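Local structure of hypothetical membrane protein (6JS9) at residues Ser99-Val104 with Val134-Ala139; Met94-Ser99 with Ala140-Asp145. The protein binds heme through its N-terminal HtaA domain, the part described here, and probably passes it along the heme uptake machinery of Corynebacterium glutamicum. All blocks are in the same frame, centred on the assembly; numbering follows the deposited sequence.

Contact 1. Residues Ser99-Val104 with Val134-Ala139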
loop_
_atom_site.group_PDB
_atom_site.type_symbol
_atom_site.label_atom_id
_atom_site.label_comp_id
_atom_site.label_asym_id
_atom_site.label_seq_id
_atom_site.Cartn_x
_atom_site.Cartn_y
_atom_site.Cartn_z
ATOM N N SER A 99 -8.857 1.763 -16.808
ATOM C CA SER A 99 -9.094 0.532 -16.063
ATOM C C SER A 99 -7.851 0.015 -15.333
ATOM O O SER A 99 -7.907 -1.068 -14.738
ATOM C CB SER A 99 -9.606 -0.558 -17.009
ATOM O OG SER A 99 -10.789 -0.156 -17.659
ATOM N N SER A 100 -6.739 0.749 -15.378
ATOM C CA SER A 100 -5.505 0.402 -14.695
ATOM C C SER A 100 -5.148 1.463 -13.666
ATOM O O SER A 100 -5.453 2.644 -13.840
ATOM C CB SER A 100 -4.330 0.276 -15.675
ATOM O OG SER A 100 -4.415 -0.909 -16.433
ATOM N N ALA A 101 -4.460 1.031 -12.611
ATOM C CA ALA A 101 -3.901 1.938 -11.625
ATOM C C ALA A 101 -2.591 1.353 -11.101
ATOM O O ALA A 101 -2.304 0.165 -11.269
ATOM C CB ALA A 101 -4.871 2.187 -10.464
ATOM N N GLN A 102 -1.798 2.209 -10.463
ATOM C CA GLN A 102 -0.611 1.805 -9.717
ATOM C C GLN A 102 -0.746 2.259 -8.271
ATOM O O GLN A 102 -1.253 3.351 -7.999
ATOM C CB GLN A 102 0.642 2.408 -10.336
ATOM C CG GLN A 102 0.888 1.899 -11.721
ATOM C CD GLN A 102 2.119 2.487 -12.326
ATOM O OE1 GLN A 102 2.255 3.711 -12.411
ATOM N NE2 GLN A 102 3.036 1.624 -12.755
ATOM N N LEU A 103 -0.305 1.421 -7.345
ATOM C CA LEU A 103 -0.248 1.780 -5.936
ATOM C C LEU A 103 1.192 2.148 -5.610
ATOM O O LEU A 103 2.085 1.302 -5.713
ATOM C CB LEU A 103 -0.724 0.626 -5.049
ATOM C CG LEU A 103 -2.221 0.340 -4.998
ATOM C CD1 LEU A 103 -2.520 -0.959 -4.243
ATOM C CD2 LEU A 103 -2.968 1.505 -4.366
ATOM N N VAL A 104 1.420 3.406 -5.234
ATOM C CA VAL A 104 2.757 3.941 -4.991
ATOM C C VAL A 104 2.891 4.261 -3.510
ATOM O O VAL A 104 1.961 4.799 -2.901
ATOM C CB VAL A 104 2.998 5.187 -5.855
ATOM C CG1 VAL A 104 4.407 5.729 -5.647
ATOM C CG2 VAL A 104 2.769 4.828 -7.309
ATOM N N VAL A 134 -2.633 -2.437 -10.494
ATOM C CA VAL A 134 -4.033 -2.706 -10.185
ATOM C C VAL A 134 -4.813 -2.833 -11.485
ATOM O O VAL A 134 -4.674 -1.993 -12.383
ATOM C CB VAL A 134 -4.654 -1.600 -9.312
ATOM C CG1 VAL A 134 -6.037 -2.036 -8.812
ATOM C CG2 VAL A 134 -3.728 -1.227 -8.172
ATOM N N SER A 135 -5.649 -3.859 -11.572
ATOM C CA SER A 135 -6.591 -4.018 -12.671
ATOM C C SER A 135 -7.971 -3.699 -12.110
ATOM O O SER A 135 -8.568 -4.512 -11.400
ATOM C CB SER A 135 -6.517 -5.421 -13.261
ATOM O OG SER A 135 -5.179 -5.733 -13.621
ATOM N N LEU A 136 -8.458 -2.502 -12.416
ATOM C CA LEU A 136 -9.704 -2.012 -11.842
ATOM C C LEU A 136 -10.909 -2.678 -12.493
ATOM O O LEU A 136 -10.917 -2.922 -13.701
ATOM C CB LEU A 136 -9.799 -0.497 -12.016
ATOM C CG LEU A 136 -8.755 0.302 -11.238
ATOM C CD1 LEU A 136 -8.722 1.731 -11.742
ATOM C CD2 LEU A 136 -9.056 0.266 -9.755
ATOM N N ASN A 137 -11.938 -2.950 -11.677
ATOM C CA ASN A 137 -13.200 -3.489 -12.192
ATOM C C ASN A 137 -13.870 -2.539 -13.187
ATOM O O ASN A 137 -14.477 -2.987 -14.168
ATOM C CB ASN A 137 -14.165 -3.788 -11.038
ATOM C CG ASN A 137 -13.658 -4.875 -10.100
ATOM O OD1 ASN A 137 -12.774 -5.661 -10.455
ATOM N ND2 ASN A 137 -14.233 -4.935 -8.895
ATOM N N SER A 138 -13.803 -1.230 -12.938
ATOM C CA SER A 138 -14.373 -0.224 -13.830
ATOM C C SER A 138 -13.327 0.834 -14.155
ATOM O O SER A 138 -12.397 1.071 -13.380
ATOM C CB SER A 138 -15.610 0.464 -13.217
ATOM O OG SER A 138 -16.618 -0.473 -12.874
ATOM N N ALA A 139 -13.489 1.477 -15.309
ATOM C CA ALA A 139 -12.565 2.535 -15.689
ATOM C C ALA A 139 -12.723 3.720 -14.748
ATOM O O ALA A 139 -13.841 4.145 -14.450
ATOM C CB ALA A 139 -12.806 2.980 -17.131
#
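Ala101 and Val134 face each other as an antiparallel hydrogen-bonded pair, and both of their backbone bonds are made: Ala101 N gives to Val134 O at 3.0 Å, and Val134 N returns to Ala101 O at 2.7 Å. One step on, Ser100 and Ser135 form the non-hydrogen-bonded pair, with Ser100 CA sending a CH···O contact to Val134 O, so that oxygen receives both an N-H and a weaker C-H. The last bond runs from Leu136 N to Ser99 O at 2.8 Å. Beyond it the strand pairing stops: the chain after Leu136 swings round, and Ala139 CB comes to 3.8 Å from Ser99 OG in a plain van der Waals touch at the exposed end.

The apolar contacts lie on the face that carries Ala101 and Val134, whose CB atoms are 4.0 Å apart. Val134 CG2, set beside its own backbone N by a chi1 of -170° that turns CG1 anti, reaches diagonally across to Leu103 CG of the partner strand at 3.8 Å, meeting it at a slant. Leu136 brings CD1 to 4.1 Å from Ala101 CB, so this methyl touches both Val134 and Leu136, from directions roughly at right angles. Ser100 and Ser135 point to the opposite, exposed face.

This is a strand pairing inside the antiparallel sheet, well away from the heme. Strand 82-97 borders strand 100-110 on its other edge; its Met94 packs on Ala101 and Leu103 and extends to Leu136 of strand 129-136. Beyond that strand the sheet continues with strand 146-155, where Thr152 bonds to the Ser135 backbone.

Contact 2. Residues Met94-Ser99 with Ala140-Asp145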
loop_
_atom_site.group_PDB
_atom_site.type_symbol
_atom_site.label_atom_id
_atom_site.label_comp_id
_atom_site.label_asym_id
_atom_site.label_seq_id
_atom_site.Cartn_x
_atom_site.Cartn_y
_atom_site.Cartn_z
ATOM N N MET A 94 -2.494 6.555 -5.366
ATOM C CA MET A 94 -3.043 5.734 -6.434
ATOM C C MET A 94 -3.002 6.544 -7.721
ATOM O O MET A 94 -3.547 7.653 -7.777
ATOM C CB MET A 94 -4.462 5.279 -6.101
ATOM C CG MET A 94 -4.863 4.033 -6.831
ATOM S SD MET A 94 -6.233 3.216 -6.005
ATOM C CE MET A 94 -6.578 1.940 -7.208
ATOM N N VAL A 95 -2.318 6.011 -8.733
ATOM C CA VAL A 95 -2.165 6.660 -10.035
ATOM C C VAL A 95 -3.049 5.913 -11.028
ATOM O O VAL A 95 -2.825 4.722 -11.294
ATOM C CB VAL A 95 -0.701 6.670 -10.503
ATOM C CG1 VAL A 95 -0.551 7.487 -11.801
ATOM C CG2 VAL A 95 0.216 7.219 -9.419
ATOM N N PHE A 96 -4.045 6.610 -11.585
ATOM C CA PHE A 96 -5.057 5.980 -12.427
ATOM C C PHE A 96 -4.755 6.184 -13.908
ATOM O O PHE A 96 -4.334 7.265 -14.333
ATOM C CB PHE A 96 -6.451 6.534 -12.130
ATOM C CG PHE A 96 -6.901 6.335 -10.715
ATOM C CD1 PHE A 96 -6.545 7.243 -9.728
ATOM C CD2 PHE A 96 -7.711 5.264 -10.378
ATOM C CE1 PHE A 96 -6.972 7.079 -8.430
ATOM C CE2 PHE A 96 -8.140 5.092 -9.084
ATOM C CZ PHE A 96 -7.776 6.005 -8.107
ATOM N N ASN A 97 -5.010 5.135 -14.697
ATOM C CA ASN A 97 -4.946 5.184 -16.161
ATOM C C ASN A 97 -6.103 4.314 -16.678
ATOM O O ASN A 97 -5.930 3.141 -17.026
ATOM C CB ASN A 97 -3.579 4.715 -16.664
ATOM C CG ASN A 97 -3.547 4.478 -18.153
ATOM O OD1 ASN A 97 -4.410 4.951 -18.894
ATOM N ND2 ASN A 97 -2.545 3.734 -18.603
ATOM N N GLY A 98 -7.308 4.895 -16.710
ATOM C CA GLY A 98 -8.480 4.148 -17.127
ATOM C C GLY A 98 -8.839 2.972 -16.235
ATOM O O GLY A 98 -9.116 3.154 -15.044
ATOM N N SER A 99 -8.857 1.763 -16.808
ATOM C CA SER A 99 -9.094 0.532 -16.063
ATOM C C SER A 99 -7.851 0.015 -15.333
ATOM O O SER A 99 -7.907 -1.068 -14.738
ATOM C CB SER A 99 -9.606 -0.558 -17.009
ATOM O OG SER A 99 -10.789 -0.156 -17.659
ATOM N N ALA A 140 -11.603 4.261 -14.286
ATOM C CA ALA A 140 -11.649 5.509 -13.540
ATOM C C ALA A 140 -12.011 6.666 -14.473
ATOM O O ALA A 140 -11.459 6.792 -15.571
ATOM C CB ALA A 140 -10.309 5.767 -12.854
ATOM N N ASP A 141 -12.935 7.515 -14.032
ATOM C CA ASP A 141 -13.382 8.666 -14.821
ATOM C C ASP A 141 -13.560 9.834 -13.856
ATOM O O ASP A 141 -14.571 9.909 -13.152
ATOM C CB ASP A 141 -14.671 8.342 -15.560
ATOM C CG ASP A 141 -15.142 9.471 -16.480
ATOM O OD1 ASP A 141 -14.628 10.617 -16.407
ATOM O OD2 ASP A 141 -16.045 9.181 -17.292
ATOM N N PHE A 142 -12.577 10.739 -13.823
ATOM C CA PHE A 142 -12.616 11.858 -12.887
ATOM C C PHE A 142 -13.688 12.885 -13.228
ATOM O O PHE A 142 -13.942 13.777 -12.412
ATOM C CB PHE A 142 -11.252 12.548 -12.819
ATOM C CG PHE A 142 -10.232 11.796 -12.002
ATOM C CD1 PHE A 142 -10.201 11.921 -10.619
ATOM C CD2 PHE A 142 -9.311 10.956 -12.614
ATOM C CE1 PHE A 142 -9.261 11.220 -9.860
ATOM C CE2 PHE A 142 -8.367 10.254 -11.858
ATOM C CZ PHE A 142 -8.348 10.391 -10.481
ATOM N N SER A 143 -14.319 12.795 -14.399
ATOM C CA SER A 143 -15.462 13.663 -14.664
ATOM C C SER A 143 -16.754 13.133 -14.055
ATOM O O SER A 143 -17.770 13.827 -14.108
ATOM C CB SER A 143 -15.667 13.853 -16.162
ATOM O OG SER A 143 -16.337 12.728 -16.697
ATOM N N GLN A 144 -16.757 11.929 -13.497
ATOM C CA GLN A 144 -17.952 11.423 -12.845
ATOM C C GLN A 144 -17.889 11.712 -11.350
ATOM O O GLN A 144 -16.885 12.198 -10.823
ATOM C CB GLN A 144 -18.136 9.926 -13.119
ATOM C CG GLN A 144 -18.322 9.571 -14.602
ATOM C CD GLN A 144 -19.649 10.053 -15.200
ATOM O OE1 GLN A 144 -19.990 11.236 -15.144
ATOM N NE2 GLN A 144 -20.394 9.125 -15.792
ATOM N N ASP A 145 -18.991 11.425 -10.666
ATOM C CA ASP A 145 -19.110 11.774 -9.259
ATOM C C ASP A 145 -18.391 10.791 -8.342
ATOM O O ASP A 145 -18.217 11.089 -7.153
ATOM C CB ASP A 145 -20.592 11.882 -8.877
ATOM C CG ASP A 145 -21.327 12.953 -9.686
ATOM O OD1 ASP A 145 -20.670 13.938 -10.103
ATOM O OD2 ASP A 145 -22.553 12.813 -9.906
#
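Ala140 meets the end of strand 82-97 and the turn after it with both its backbone and its methyl. Its N-H points almost straight at Gly98 O, 2.8 Å from N to O with an angle of 169° at the hydrogen, yet it comes from above the carbonyl plane and not along a lone pair. Gly98 has a positive phi, a backbone shape that suits glycine, as the chain turns here toward strand 100-110. The methyl of Ala140 leans on the Phe96 ring, its CB lying 3.6 Å from Phe96 CD2.

Asp141 turns its side chain away from the strand and organises the loop instead. Its OD1 takes two hydrogen bonds from Ser143, one from the backbone N at 3.0 Å, which makes an Asx turn, and one from OG at 2.7 Å, both from the same face of the carboxylate. Around them Asp141 to Gln144 form a type I turn, closed by Gln144 N bonding to Asp141 O.

Phe142, inside this turn, sends its ring back to the strand. A chi1 of -77° lays its ring beside its own backbone N, and the far edge comes forward: CZ reaches Phe96 CD1 at 3.7 Å. The planes stand at 85° with centroids 5.6 Å apart, an offset edge-to-face pair in which Phe142 supplies the edge and Phe96 the face.

Ile147 of strand 146-155 touches both phenylalanines, and Val66 of strand 63-79 packs on Phe96. The loop 140-145 thus lies against strand 82-97 close to its end, with Arg6 hydrogen-bonded to Phe142 O.

Coming from the N terminus, the chain runs up strand 82-97, turns at Gly98 and Ser99, and leaves along strand 100-110; Gln102 N probably bonds to Val95 O across this hairpin. Contact 1 closes the inner loop when strand 129-136 returns to pair with strand 100-110. Contact 2 closes a wider one around it a few residues later, as 140-145 reaches back to the end of strand 82-97, so the two nest without crossing. Ser99 belongs to both, and Leu136 CD1 packs 3.6 Å from Gly98 O. Contact 1 joins strands 100-110 and 129-136; contact 2 sets the following loop against the end of strand 82-97 and its turn.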